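Serine/threonine protein phosphatase Stp1 (Streptococcus agalactiae, PDB 2PK0) removes phosphate from phosphoserine and phosphothreonine in proteins, as a metal-dependent phosphatase of the PP2C family with magnesium ions in its active site. Local coordinates at residues 9-14 with 220-225; 21-26 with 235-240; 36-41 with 104-109. All blocks are in the same frame, centred on the assembly; numbering follows the deposited sequence.

Contact 1 (9-14 with 220-225); sequences SLLTDI and DKNQDL
Asn222 and Leu11 carry this contact, in which one turn of a helix packs on an edge strand. The amide of Asn222 drops from the helix onto the strand: its carbon CG lies 3.8 Å from Leu11 CB, while ND2 points almost straight (176°) at Ser9 OG in a weak hydrogen bond of 3.4 Å. Leu11 lies over a face of that amide, whereas Ser9 OG lies near its plane. With CG anti to the backbone nitrogen (chi1 -172°), Leu11 CD2 reaches to the helix backbone, 3.6 Å from Asn222 O, and 3.6 Å from Gln223 NE2. Gln223 starts off to one side of the strand, but its chain bends at chi2 and brings the amide back over the leucine methyl at the exposed margin. Behind this first shell, the hydroxyl of Ser9 has its stronger partner in Asp219, about a turn before Asn222, and Leu11 also packs on Ile226, a turn after Asn222. The strand and helix axes lie 8.6 Å apart at 26°. Helix 218-231 thus lies along the outer face of the sheet, over strand 6-13 and its antiparallel neighbour 238-245, where Asn222 touches Val240 and Leu242.

Contact 2 (21-26 with 235-240); sequences NQDFIN and LDNITV. With MG (magnesium ion), chain F.
Asn237 and Thr239 reach across from segment 235-240 to Asn21, Gln22 and Asp23. Just before Asn237, Asp236 binds magnesium through OD2 at 2.1 Å. At Asn237 the side chain turns toward the opposite loop, where OD1 accepts the backbone N-H of Gln22 at 2.9 Å, the donor standing 53° out of the carbonyl plane. Its ND2 is held by Ile14 O and Asn20 O, so both ends of the amide are fixed. Asn21 turns its own oxygen to the N-H of Asp23, an Asx turn, packs it against the Asn237 amide carbon, and hydrogen-bonds through ND2 to Thr12 OG1. The carboxylate of Asp23 stands nearly perpendicular (80°) to the Asn237 amide. One magnesium-bound water lies 2.7 Å from Asp23 OD1 and 3.0 Å from Asn237 O; another, on the second magnesium, lies between Asp23 OD1 and Asn237 OD1, so Asp23 is probably tied to both metals through water. After Ile238, facing away, Thr239 keeps CG2 anti to its nitrogen and OG1 beside it (chi1 -70°), which puts CG2 3.7 Å from Ile25 CB and OG1 2.9 Å from Asp23 OD2. Thr239 OG1 is hydrogen-bonded with Thr12 OG1, and Asp23 OD2 with Ser196. Ile25 CD1 reaches to the Val240 carbonyl. Strands 23-26 and 238-240 run nearly parallel, 7.6 Å apart, in different sheets, as face-to-face packing inside the beta-sandwich, between helices 48-64 and 218-231.

Contact 3 (36-41 with 104-109); sequences LIILAD and TTIEAV. With MG (magnesium ion), chain E; MG (magnesium ion), chain F.
Thr105 and Asp41 meet through two complementary torsions. The hydroxyl of Thr105 sits between its own backbone nitrogen and carbonyl carbon (chi1 72°), which turns OG1 to the backbone N-H of Asp41 at 2.9 Å, in place of a carbonyl. Asp41 in turn keeps CG anti to its nitrogen (177°), extending the carboxylate away from the backbone to straddle two magnesium ions: OD1 binds one at 1.9 Å and OD2 the other at 2.3 Å, with a water shared between the metals. The carbonyl of Asp41 is gripped as well, by Thr105 N at 2.8 Å, the donor 43° above the carbonyl plane. Backbone and side chain of Thr105 therefore hold the residue that bridges the ions, and the Thr105 hydroxyl is also hydrogen-bonded with Ser124 OG. Away from the metals the pairing becomes regular antiparallel sheet. Ile37 with Val109 and Leu39 with Glu107 are hydrogen-bonded pairs, each closed by two bonds, and Ile38 with Ala108 is the non-hydrogen-bonded pair between them. Ile38 CG2 also reaches diagonally to Ile106 CD1 at 3.9 Å. The bent chain of Glu107 leads away to His120. Strand 103-112 is central in its sheet, and 35-43 lies between it and edge strand 23-29: Ile38 and Ile106 pack against helix 48-64, whereas Leu39, Glu107 and Val109 face strand 191-195 of the other sheet.

Together the three contacts cut through the layers of the alpha-beta-beta-alpha sandwich characteristic of PP2C phosphatases. Contact 1 joins an outer helix to one sheet, contact 2 joins the two sheets, and contact 3 lies within the sheet that holds strand 23-29; neighbouring centres are about 10 and 11 Å apart. Contacts 2 and 3 share that sheet (Ala40 N probably bonds to Phe24 O at 2.8 Å) and a magnesium ion: Asp41 and Asp236 with Asp197 provide its protein ligands, waters filling the other positions. Ile14 O to Asn237 ND2 at 2.6 Å and Thr12 OG1 to Thr239 OG1 at 2.8 Å, probable hydrogen bonds, tie contact 1 to residues beside the metal site.

Contact 1 (9-14 with 220-225)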
ATOM      1  N   SER A   9       8.983   7.618   6.508  1.00 26.29           N
ATOM      2  CA  SER A   9       9.902   6.499   6.727  1.00 25.04           C
ATOM      3  C   SER A   9       9.503   5.256   5.907  1.00 26.23           C
ATOM      4  O   SER A   9       8.376   4.771   6.028  1.00 23.77           O
ATOM      5  CB  SER A   9       9.926   6.147   8.209  1.00 25.12           C
ATOM      6  OG  SER A   9      10.907   5.180   8.515  1.00 29.04           O
ATOM      7  N   LEU A  10      10.433   4.740   5.092  1.00 25.41           N
ATOM      8  CA  LEU A  10      10.179   3.552   4.268  1.00 25.27           C
ATOM      9  C   LEU A  10      10.999   2.368   4.768  1.00 27.10           C
ATOM     10  O   LEU A  10      12.154   2.533   5.121  1.00 28.23           O
ATOM     11  CB  LEU A  10      10.544   3.825   2.807  1.00 24.58           C
ATOM     12  CG  LEU A  10       9.928   5.002   2.032  1.00 25.38           C
ATOM     13  CD1 LEU A  10      10.396   4.944   0.623  1.00 24.98           C
ATOM     14  CD2 LEU A  10       8.419   5.013   2.031  1.00 23.76           C
ATOM     15  N   LEU A  11      10.410   1.176   4.811  1.00 27.17           N
ATOM     16  CA  LEU A  11      11.160  -0.025   5.172  1.00 27.30           C
ATOM     17  C   LEU A  11      10.562  -1.244   4.499  1.00 30.31           C
ATOM     18  O   LEU A  11       9.331  -1.400   4.452  1.00 32.91           O
ATOM     19  CB  LEU A  11      11.190  -0.262   6.703  1.00 25.90           C
ATOM     20  CG  LEU A  11      12.125  -1.392   7.224  1.00 24.18           C
ATOM     21  CD1 LEU A  11      13.589  -1.159   6.811  1.00 21.98           C
ATOM     22  CD2 LEU A  11      12.053  -1.601   8.717  1.00 22.08           C
ATOM     23  N   THR A  12      11.426  -2.113   3.984  1.00 30.37           N
ATOM     24  CA  THR A  12      10.972  -3.422   3.542  1.00 32.56           C
ATOM     25  C   THR A  12      11.784  -4.530   4.199  1.00 33.15           C
ATOM     26  O   THR A  12      12.959  -4.342   4.510  1.00 35.13           O
ATOM     27  CB  THR A  12      10.977  -3.589   1.994  1.00 31.07           C
ATOM     28  OG1 THR A  12      10.376  -4.845   1.672  1.00 31.85           O
ATOM     29  CG2 THR A  12      12.395  -3.564   1.423  1.00 26.75           C
ATOM     30  N   ASP A  13      11.136  -5.671   4.426  1.00 34.21           N
ATOM     31  CA  ASP A  13      11.775  -6.853   4.997  1.00 35.31           C
ATOM     32  C   ASP A  13      11.259  -8.110   4.323  1.00 37.39           C
ATOM     33  O   ASP A  13      10.074  -8.220   3.994  1.00 37.23           O
ATOM     34  CB  ASP A  13      11.537  -6.957   6.505  1.00 34.83           C
ATOM     35  CG  ASP A  13      12.464  -7.961   7.166  1.00 36.00           C
ATOM     36  OD1 ASP A  13      13.545  -7.556   7.633  1.00 37.27           O
ATOM     37  OD2 ASP A  13      12.141  -9.162   7.200  1.00 37.33           O
ATOM     38  N   ILE A  14      12.157  -9.071   4.155  1.00 38.26           N
ATOM     39  CA  ILE A  14      11.850 -10.287   3.438  1.00 39.85           C
ATOM     40  C   ILE A  14      10.882 -11.157   4.231  1.00 38.81           C
ATOM     41  O   ILE A  14      10.003 -11.772   3.642  1.00 39.15           O
ATOM     42  CB  ILE A  14      13.171 -11.034   3.007  1.00 41.95           C
ATOM     43  CG1 ILE A  14      12.917 -12.100   1.947  1.00 41.30           C
ATOM     44  CG2 ILE A  14      13.941 -11.628   4.197  1.00 41.80           C
ATOM     45  CD1 ILE A  14      14.201 -12.556   1.295  1.00 41.91           C
ATOM     46  N   ASP A 220      13.110   4.086  13.852  1.00 36.92           N
ATOM     47  CA  ASP A 220      13.183   3.018  14.877  1.00 37.48           C
ATOM     48  C   ASP A 220      11.838   2.310  15.048  1.00 37.68           C
ATOM     49  O   ASP A 220      11.796   1.098  15.301  1.00 39.85           O
ATOM     50  CB  ASP A 220      13.632   3.530  16.257  1.00 39.21           C
ATOM     51  CG  ASP A 220      15.148   3.737  16.375  1.00 41.30           C
ATOM     52  OD1 ASP A 220      15.880   3.507  15.388  1.00 41.80           O
ATOM     53  OD2 ASP A 220      15.608   4.145  17.475  1.00 42.05           O
ATOM     54  N   LYS A 221      10.749   3.072  14.933  1.00 35.09           N
ATOM     55  CA  LYS A 221       9.405   2.525  15.060  1.00 33.56           C
ATOM     56  C   LYS A 221       9.078   1.577  13.909  1.00 35.36           C
ATOM     57  O   LYS A 221       8.463   0.529  14.121  1.00 35.37           O
ATOM     58  CB  LYS A 221       8.364   3.645  15.129  1.00 32.76           C
ATOM     59  CG  LYS A 221       8.230   4.323  16.493  1.00 30.63           C
ATOM     60  CD  LYS A 221       7.753   5.764  16.322  1.00 31.19           C
ATOM     61  CE  LYS A 221       7.382   6.404  17.645  1.00 30.90           C
ATOM     62  NZ  LYS A 221       6.588   7.639  17.412  1.00 30.36           N
ATOM     63  N   ASN A 222       9.516   1.939  12.703  1.00 34.35           N
ATOM     64  CA  ASN A 222       9.299   1.120  11.528  1.00 32.46           C
ATOM     65  C   ASN A 222      10.070  -0.181  11.662  1.00 33.10           C
ATOM     66  O   ASN A 222       9.565  -1.239  11.297  1.00 36.95           O
ATOM     67  CB  ASN A 222       9.740   1.877  10.279  1.00 34.46           C
ATOM     68  CG  ASN A 222       8.837   1.619   9.068  1.00 34.52           C
ATOM     69  OD1 ASN A 222       8.148   0.598   8.982  1.00 33.98           O
ATOM     70  ND2 ASN A 222       8.854   2.556   8.121  1.00 32.51           N
ATOM     71  N   GLN A 223      11.278  -0.100  12.217  1.00 33.10           N
ATOM     72  CA  GLN A 223      12.096  -1.281  12.512  1.00 33.18           C
ATOM     73  C   GLN A 223      11.413  -2.178  13.541  1.00 33.80           C
ATOM     74  O   GLN A 223      11.401  -3.394  13.393  1.00 36.85           O
ATOM     75  CB  GLN A 223      13.511  -0.873  12.974  1.00 33.57           C
ATOM     76  CG  GLN A 223      14.515  -2.026  13.078  1.00 35.15           C
ATOM     77  CD  GLN A 223      14.497  -2.937  11.849  1.00 38.94           C
ATOM     78  OE1 GLN A 223      14.026  -4.087  11.911  1.00 35.48           O
ATOM     79  NE2 GLN A 223      14.998  -2.416  10.713  1.00 38.82           N
ATOM     80  N   ASP A 224      10.803  -1.568  14.552  1.00 33.20           N
ATOM     81  CA  ASP A 224      10.052  -2.307  15.569  1.00 33.35           C
ATOM     82  C   ASP A 224       8.821  -3.003  15.024  1.00 29.69           C
ATOM     83  O   ASP A 224       8.427  -4.037  15.529  1.00 32.31           O
ATOM     84  CB  ASP A 224       9.600  -1.373  16.693  1.00 36.09           C
ATOM     85  CG  ASP A 224      10.721  -0.986  17.628  1.00 37.39           C
ATOM     86  OD1 ASP A 224      11.838  -1.520  17.501  1.00 39.42           O
ATOM     87  OD2 ASP A 224      10.470  -0.147  18.507  1.00 39.29           O
ATOM     88  N   LEU A 225       8.209  -2.419  14.006  1.00 29.59           N
ATOM     89  CA  LEU A 225       7.044  -3.000  13.353  1.00 27.77           C
ATOM     90  C   LEU A 225       7.394  -4.288  12.613  1.00 30.83           C
ATOM     91  O   LEU A 225       6.649  -5.265  12.697  1.00 29.30           O
ATOM     92  CB  LEU A 225       6.413  -2.001  12.382  1.00 25.71           C
ATOM     93  CG  LEU A 225       5.552  -0.861  12.933  1.00 24.85           C
ATOM     94  CD1 LEU A 225       5.030   0.003  11.790  1.00 25.74           C
ATOM     95  CD2 LEU A 225       4.387  -1.395  13.721  1.00 23.34           C
TER

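Contact 2 (21-26 with 235-240)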
ATOM      1  N   ASN A  21      11.807 -11.478  -1.696  1.00 37.84           N
ATOM      2  CA  ASN A  21      10.982 -10.321  -1.387  1.00 36.15           C
ATOM      3  C   ASN A  21      10.348  -9.777  -2.661  1.00 35.99           C
ATOM      4  O   ASN A  21      11.016  -9.091  -3.423  1.00 36.46           O
ATOM      5  CB  ASN A  21      11.843  -9.225  -0.752  1.00 35.68           C
ATOM      6  CG  ASN A  21      11.017  -8.091  -0.149  1.00 35.06           C
ATOM      7  OD1 ASN A  21       9.796  -8.045  -0.281  1.00 34.70           O
ATOM      8  ND2 ASN A  21      11.693  -7.174   0.531  1.00 33.76           N
ATOM      9  N   GLN A  22       9.061 -10.041  -2.876  1.00 34.56           N
ATOM     10  CA  GLN A  22       8.390  -9.524  -4.071  1.00 35.93           C
ATOM     11  C   GLN A  22       7.594  -8.235  -3.785  1.00 36.00           C
ATOM     12  O   GLN A  22       6.772  -7.806  -4.600  1.00 34.20           O
ATOM     13  CB  GLN A  22       7.482 -10.588  -4.701  1.00 36.17           C
ATOM     14  CG  GLN A  22       8.139 -11.947  -4.932  1.00 36.48           C
ATOM     15  CD  GLN A  22       7.216 -12.917  -5.649  1.00 37.77           C
ATOM     16  OE1 GLN A  22       6.118 -13.243  -5.165  1.00 36.70           O
ATOM     17  NE2 GLN A  22       7.656 -13.385  -6.818  1.00 37.40           N
ATOM     18  N   ASP A  23       7.820  -7.635  -2.617  1.00 33.39           N
ATOM     19  CA  ASP A  23       7.259  -6.322  -2.341  1.00 34.04           C
ATOM     20  C   ASP A  23       8.226  -5.281  -2.893  1.00 33.18           C
ATOM     21  O   ASP A  23       9.440  -5.532  -2.908  1.00 34.61           O
ATOM     22  CB  ASP A  23       7.117  -6.081  -0.840  1.00 33.48           C
ATOM     23  CG  ASP A  23       5.929  -6.811  -0.204  1.00 33.19           C
ATOM     24  OD1 ASP A  23       5.089  -7.406  -0.914  1.00 30.82           O
ATOM     25  OD2 ASP A  23       5.845  -6.775   1.045  1.00 32.29           O
ATOM     26  N   PHE A  24       7.705  -4.131  -3.333  1.00 29.23           N
ATOM     27  CA  PHE A  24       8.552  -2.960  -3.634  1.00 29.80           C
ATOM     28  C   PHE A  24       7.977  -1.666  -3.046  1.00 28.15           C
ATOM     29  O   PHE A  24       6.772  -1.471  -3.054  1.00 30.51           O
ATOM     30  CB  PHE A  24       8.773  -2.798  -5.147  1.00 28.29           C
ATOM     31  CG  PHE A  24      10.120  -2.196  -5.509  1.00 27.51           C
ATOM     32  CD1 PHE A  24      11.285  -2.950  -5.419  1.00 29.05           C
ATOM     33  CD2 PHE A  24      10.221  -0.888  -5.942  1.00 26.95           C
ATOM     34  CE1 PHE A  24      12.533  -2.399  -5.753  1.00 28.82           C
ATOM     35  CE2 PHE A  24      11.452  -0.335  -6.278  1.00 26.87           C
ATOM     36  CZ  PHE A  24      12.610  -1.090  -6.183  1.00 27.26           C
ATOM     37  N   ILE A  25       8.840  -0.795  -2.531  1.00 28.05           N
ATOM     38  CA  ILE A  25       8.414   0.510  -1.992  1.00 27.75           C
ATOM     39  C   ILE A  25       9.412   1.648  -2.319  1.00 27.89           C
ATOM     40  O   ILE A  25      10.640   1.434  -2.320  1.00 27.15           O
ATOM     41  CB  ILE A  25       8.156   0.426  -0.474  1.00 28.13           C
ATOM     42  CG1 ILE A  25       7.236   1.552   0.005  1.00 29.20           C
ATOM     43  CG2 ILE A  25       9.445   0.414   0.311  1.00 27.07           C
ATOM     44  CD1 ILE A  25       6.977   1.495   1.505  1.00 27.20           C
ATOM     45  N   ASN A  26       8.881   2.834  -2.638  1.00 23.84           N
ATOM     46  CA  ASN A  26       9.700   3.994  -2.921  1.00 24.22           C
ATOM     47  C   ASN A  26       8.895   5.292  -2.787  1.00 28.78           C
ATOM     48  O   ASN A  26       7.656   5.279  -2.767  1.00 27.57           O
ATOM     49  CB  ASN A  26      10.322   3.898  -4.311  1.00 28.01           C
ATOM     50  CG  ASN A  26      11.735   4.482  -4.373  1.00 29.47           C
ATOM     51  OD1 ASN A  26      12.147   5.232  -3.493  1.00 31.33           O
ATOM     52  ND2 ASN A  26      12.476   4.142  -5.427  1.00 26.89           N
ATOM     53  N   LEU A 235       5.521 -14.752   8.008  1.00 30.63           N
ATOM     54  CA  LEU A 235       5.166 -15.663   6.926  1.00 28.71           C
ATOM     55  C   LEU A 235       5.123 -15.053   5.541  1.00 29.36           C
ATOM     56  O   LEU A 235       4.964 -15.768   4.561  1.00 34.85           O
ATOM     57  CB  LEU A 235       3.817 -16.318   7.186  1.00 29.14           C
ATOM     58  CG  LEU A 235       3.625 -17.078   8.493  1.00 30.41           C
ATOM     59  CD1 LEU A 235       2.287 -17.740   8.479  1.00 29.20           C
ATOM     60  CD2 LEU A 235       4.701 -18.105   8.705  1.00 29.61           C
ATOM     61  N   ASP A 236       5.261 -13.744   5.442  1.00 29.94           N
ATOM     62  CA  ASP A 236       5.172 -13.081   4.159  1.00 30.31           C
ATOM     63  C   ASP A 236       6.107 -11.891   4.212  1.00 31.25           C
ATOM     64  O   ASP A 236       6.563 -11.527   5.289  1.00 33.90           O
ATOM     65  CB  ASP A 236       3.723 -12.653   3.896  1.00 30.21           C
ATOM     66  CG  ASP A 236       3.494 -12.128   2.483  1.00 32.40           C
ATOM     67  OD1 ASP A 236       4.403 -12.156   1.625  1.00 34.31           O
ATOM     68  OD2 ASP A 236       2.381 -11.642   2.213  1.00 34.23           O
ATOM     69  N   ASN A 237       6.415 -11.321   3.047  1.00 32.15           N
ATOM     70  CA  ASN A 237       7.167 -10.081   2.953  1.00 31.66           C
ATOM     71  C   ASN A 237       6.426  -8.965   3.666  1.00 30.65           C
ATOM     72  O   ASN A 237       5.218  -8.836   3.519  1.00 31.05           O
ATOM     73  CB  ASN A 237       7.382  -9.685   1.494  1.00 30.20           C
ATOM     74  CG  ASN A 237       7.999 -10.790   0.660  1.00 29.96           C
ATOM     75  OD1 ASN A 237       7.639 -10.963  -0.509  1.00 29.86           O
ATOM     76  ND2 ASN A 237       8.948 -11.521   1.234  1.00 28.67           N
ATOM     77  N   ILE A 238       7.148  -8.185   4.463  1.00 30.16           N
ATOM     78  CA  ILE A 238       6.559  -7.066   5.206  1.00 28.37           C
ATOM     79  C   ILE A 238       7.119  -5.785   4.643  1.00 28.67           C
ATOM     80  O   ILE A 238       8.324  -5.695   4.427  1.00 30.86           O
ATOM     81  CB  ILE A 238       6.976  -7.112   6.653  1.00 25.77           C
ATOM     82  CG1 ILE A 238       7.031  -8.562   7.136  1.00 24.74           C
ATOM     83  CG2 ILE A 238       6.057  -6.283   7.470  1.00 25.34           C
ATOM     84  CD1 ILE A 238       8.007  -8.782   8.274  1.00 23.11           C
ATOM     85  N   THR A 239       6.265  -4.795   4.396  1.00 29.78           N
ATOM     86  CA  THR A 239       6.695  -3.560   3.740  1.00 30.58           C
ATOM     87  C   THR A 239       5.829  -2.424   4.228  1.00 31.79           C
ATOM     88  O   THR A 239       4.612  -2.519   4.156  1.00 33.52           O
ATOM     89  CB  THR A 239       6.595  -3.689   2.213  1.00 32.24           C
ATOM     90  OG1 THR A 239       7.603  -4.608   1.759  1.00 35.08           O
ATOM     91  CG2 THR A 239       6.834  -2.365   1.537  1.00 33.33           C
ATOM     92  N   VAL A 240       6.447  -1.376   4.784  1.00 30.17           N
ATOM     93  CA  VAL A 240       5.692  -0.314   5.453  1.00 26.02           C
ATOM     94  C   VAL A 240       6.191   1.087   5.084  1.00 27.13           C
ATOM     95  O   VAL A 240       7.399   1.349   5.088  1.00 28.79           O
ATOM     96  CB  VAL A 240       5.713  -0.465   7.017  1.00 23.76           C
ATOM     97  CG1 VAL A 240       4.697   0.451   7.671  1.00 22.52           C
ATOM     98  CG2 VAL A 240       5.426  -1.886   7.455  1.00 22.71           C
TER
HETATM   99 MG    MG F 502       1.944 -10.128   0.755  1.00 28.75          MG
HETATM  100  O   HOH W   1       3.690  -8.869   0.945  1.00 29.17           O
HETATM  101  O   HOH W   2       5.208  -9.924  -1.884  1.00 29.85           O
HETATM  102  O   HOH W   3       3.079 -11.162  -0.807  1.00 11.26           O
HETATM  103  O   HOH W   4       0.437 -11.391  -0.136  1.00 23.76           O

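Contact 3 (36-41 with 104-109)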
ATOM      1  N   LEU A  36       5.088  11.654  -3.484  1.00 26.77           N
ATOM      2  CA  LEU A  36       4.260  10.500  -3.750  1.00 24.99           C
ATOM      3  C   LEU A  36       4.963   9.258  -3.221  1.00 27.65           C
ATOM      4  O   LEU A  36       6.159   9.085  -3.411  1.00 27.89           O
ATOM      5  CB  LEU A  36       4.017  10.369  -5.252  1.00 27.01           C
ATOM      6  CG  LEU A  36       3.179   9.195  -5.756  1.00 26.50           C
ATOM      7  CD1 LEU A  36       1.681   9.466  -5.639  1.00 25.68           C
ATOM      8  CD2 LEU A  36       3.540   8.904  -7.179  1.00 25.94           C
ATOM      9  N   ILE A  37       4.207   8.394  -2.558  1.00 28.45           N
ATOM     10  CA  ILE A  37       4.722   7.166  -1.985  1.00 24.54           C
ATOM     11  C   ILE A  37       3.982   6.055  -2.670  1.00 27.38           C
ATOM     12  O   ILE A  37       2.754   6.080  -2.740  1.00 28.55           O
ATOM     13  CB  ILE A  37       4.390   7.089  -0.507  1.00 25.90           C
ATOM     14  CG1 ILE A  37       5.162   8.154   0.268  1.00 26.89           C
ATOM     15  CG2 ILE A  37       4.686   5.712   0.040  1.00 26.53           C
ATOM     16  CD1 ILE A  37       4.582   8.434   1.601  1.00 28.38           C
ATOM     17  N   ILE A  38       4.728   5.102  -3.229  1.00 28.34           N
ATOM     18  CA  ILE A  38       4.145   3.966  -3.896  1.00 25.81           C
ATOM     19  C   ILE A  38       4.621   2.660  -3.277  1.00 25.45           C
ATOM     20  O   ILE A  38       5.807   2.377  -3.263  1.00 24.99           O
ATOM     21  CB  ILE A  38       4.478   3.958  -5.391  1.00 27.56           C
ATOM     22  CG1 ILE A  38       4.373   5.356  -5.976  1.00 27.84           C
ATOM     23  CG2 ILE A  38       3.519   3.043  -6.141  1.00 24.96           C
ATOM     24  CD1 ILE A  38       4.556   5.365  -7.473  1.00 32.34           C
ATOM     25  N   LEU A  39       3.674   1.868  -2.781  1.00 26.92           N
ATOM     26  CA  LEU A  39       3.939   0.544  -2.215  1.00 27.29           C
ATOM     27  C   LEU A  39       3.267  -0.515  -3.095  1.00 28.19           C
ATOM     28  O   LEU A  39       2.092  -0.357  -3.467  1.00 30.40           O
ATOM     29  CB  LEU A  39       3.380   0.469  -0.783  1.00 27.37           C
ATOM     30  CG  LEU A  39       3.674  -0.730   0.132  1.00 30.48           C
ATOM     31  CD1 LEU A  39       3.621  -0.316   1.568  1.00 30.96           C
ATOM     32  CD2 LEU A  39       2.709  -1.913  -0.063  1.00 34.49           C
ATOM     33  N   ALA A  40       3.974  -1.607  -3.400  1.00 25.00           N
ATOM     34  CA  ALA A  40       3.392  -2.637  -4.263  1.00 23.14           C
ATOM     35  C   ALA A  40       3.725  -4.027  -3.806  1.00 24.88           C
ATOM     36  O   ALA A  40       4.876  -4.326  -3.535  1.00 27.85           O
ATOM     37  CB  ALA A  40       3.834  -2.447  -5.685  1.00 20.67           C
ATOM     38  N   ASP A  41       2.719  -4.886  -3.725  1.00 25.24           N
ATOM     39  CA  ASP A  41       2.956  -6.269  -3.360  1.00 28.45           C
ATOM     40  C   ASP A  41       2.767  -7.170  -4.592  1.00 32.08           C
ATOM     41  O   ASP A  41       1.645  -7.439  -5.008  1.00 32.62           O
ATOM     42  CB  ASP A  41       2.026  -6.658  -2.205  1.00 27.82           C
ATOM     43  CG  ASP A  41       2.145  -8.120  -1.777  1.00 28.30           C
ATOM     44  OD1 ASP A  41       2.771  -8.983  -2.450  1.00 27.19           O
ATOM     45  OD2 ASP A  41       1.581  -8.434  -0.715  1.00 27.55           O
ATOM     46  N   THR A 104       0.478  -7.357  -9.299  1.00 33.10           N
ATOM     47  CA  THR A 104       0.817  -6.694  -8.058  1.00 30.44           C
ATOM     48  C   THR A 104      -0.351  -5.942  -7.418  1.00 28.32           C
ATOM     49  O   THR A 104      -1.257  -5.505  -8.104  1.00 28.89           O
ATOM     50  CB  THR A 104       2.018  -5.742  -8.231  1.00 31.35           C
ATOM     51  OG1 THR A 104       2.281  -5.103  -6.979  1.00 33.28           O
ATOM     52  CG2 THR A 104       1.739  -4.688  -9.279  1.00 29.00           C
ATOM     53  N   THR A 105      -0.336  -5.800  -6.094  1.00 26.17           N
ATOM     54  CA  THR A 105      -1.216  -4.825  -5.455  1.00 25.76           C
ATOM     55  C   THR A 105      -0.627  -3.428  -5.668  1.00 25.82           C
ATOM     56  O   THR A 105       0.540  -3.295  -6.039  1.00 26.99           O
ATOM     57  CB  THR A 105      -1.342  -5.025  -3.928  1.00 25.07           C
ATOM     58  OG1 THR A 105      -0.124  -4.625  -3.286  1.00 22.57           O
ATOM     59  CG2 THR A 105      -1.669  -6.447  -3.576  1.00 25.11           C
ATOM     60  N   ILE A 106      -1.409  -2.387  -5.417  1.00 24.91           N
ATOM     61  CA  ILE A 106      -0.824  -1.046  -5.312  1.00 27.92           C
ATOM     62  C   ILE A 106      -1.450  -0.167  -4.223  1.00 28.56           C
ATOM     63  O   ILE A 106      -2.649  -0.249  -3.949  1.00 28.11           O
ATOM     64  CB  ILE A 106      -0.810  -0.275  -6.661  1.00 28.02           C
ATOM     65  CG1 ILE A 106       0.369   0.706  -6.692  1.00 29.02           C
ATOM     66  CG2 ILE A 106      -2.144   0.446  -6.930  1.00 25.37           C
ATOM     67  CD1 ILE A 106       0.267   1.758  -7.778  1.00 28.77           C
ATOM     68  N   GLU A 107      -0.595   0.618  -3.573  1.00 28.73           N
ATOM     69  CA  GLU A 107      -1.010   1.790  -2.813  1.00 30.92           C
ATOM     70  C   GLU A 107      -0.193   2.978  -3.306  1.00 30.34           C
ATOM     71  O   GLU A 107       1.046   2.966  -3.237  1.00 28.11           O
ATOM     72  CB  GLU A 107      -0.779   1.623  -1.302  1.00 32.81           C
ATOM     73  CG  GLU A 107      -1.425   0.416  -0.647  1.00 35.26           C
ATOM     74  CD  GLU A 107      -2.923   0.314  -0.891  1.00 38.84           C
ATOM     75  OE1 GLU A 107      -3.612   1.347  -0.946  1.00 39.55           O
ATOM     76  OE2 GLU A 107      -3.427  -0.812  -1.048  1.00 43.05           O
ATOM     77  N   ALA A 108      -0.878   3.995  -3.809  1.00 26.43           N
ATOM     78  CA  ALA A 108      -0.194   5.169  -4.283  1.00 26.10           C
ATOM     79  C   ALA A 108      -0.766   6.350  -3.527  1.00 27.49           C
ATOM     80  O   ALA A 108      -1.969   6.579  -3.545  1.00 26.26           O
ATOM     81  CB  ALA A 108      -0.391   5.326  -5.779  1.00 27.74           C
ATOM     82  N   VAL A 109       0.093   7.064  -2.808  1.00 28.27           N
ATOM     83  CA  VAL A 109      -0.361   8.116  -1.897  1.00 27.16           C
ATOM     84  C   VAL A 109       0.407   9.385  -2.182  1.00 27.91           C
ATOM     85  O   VAL A 109       1.641   9.377  -2.147  1.00 27.75           O
ATOM     86  CB  VAL A 109      -0.099   7.751  -0.421  1.00 25.97           C
ATOM     87  CG1 VAL A 109      -0.689   8.810   0.505  1.00 27.13           C
ATOM     88  CG2 VAL A 109      -0.659   6.401  -0.087  1.00 24.67           C
TER
HETATM   89 MG    MG E 501       3.583 -10.697  -2.888  1.00 27.05          MG
HETATM   90 MG    MG F 502       1.944 -10.128   0.755  1.00 28.75          MG
HETATM   91  O   HOH W   5       1.622 -11.836  -2.956  1.00 23.93           O
HETATM   92  O   HOH W   6       4.170 -12.426  -3.033  1.00 17.37           O
HETATM   93  O   HOH W   3       3.079 -11.162  -0.807  1.00 11.26           O
HETATM   94  O   HOH W   2       5.208  -9.924  -1.884  1.00 29.85           O
HETATM   95  O   HOH W   4       0.437 -11.391  -0.136  1.00 23.76           O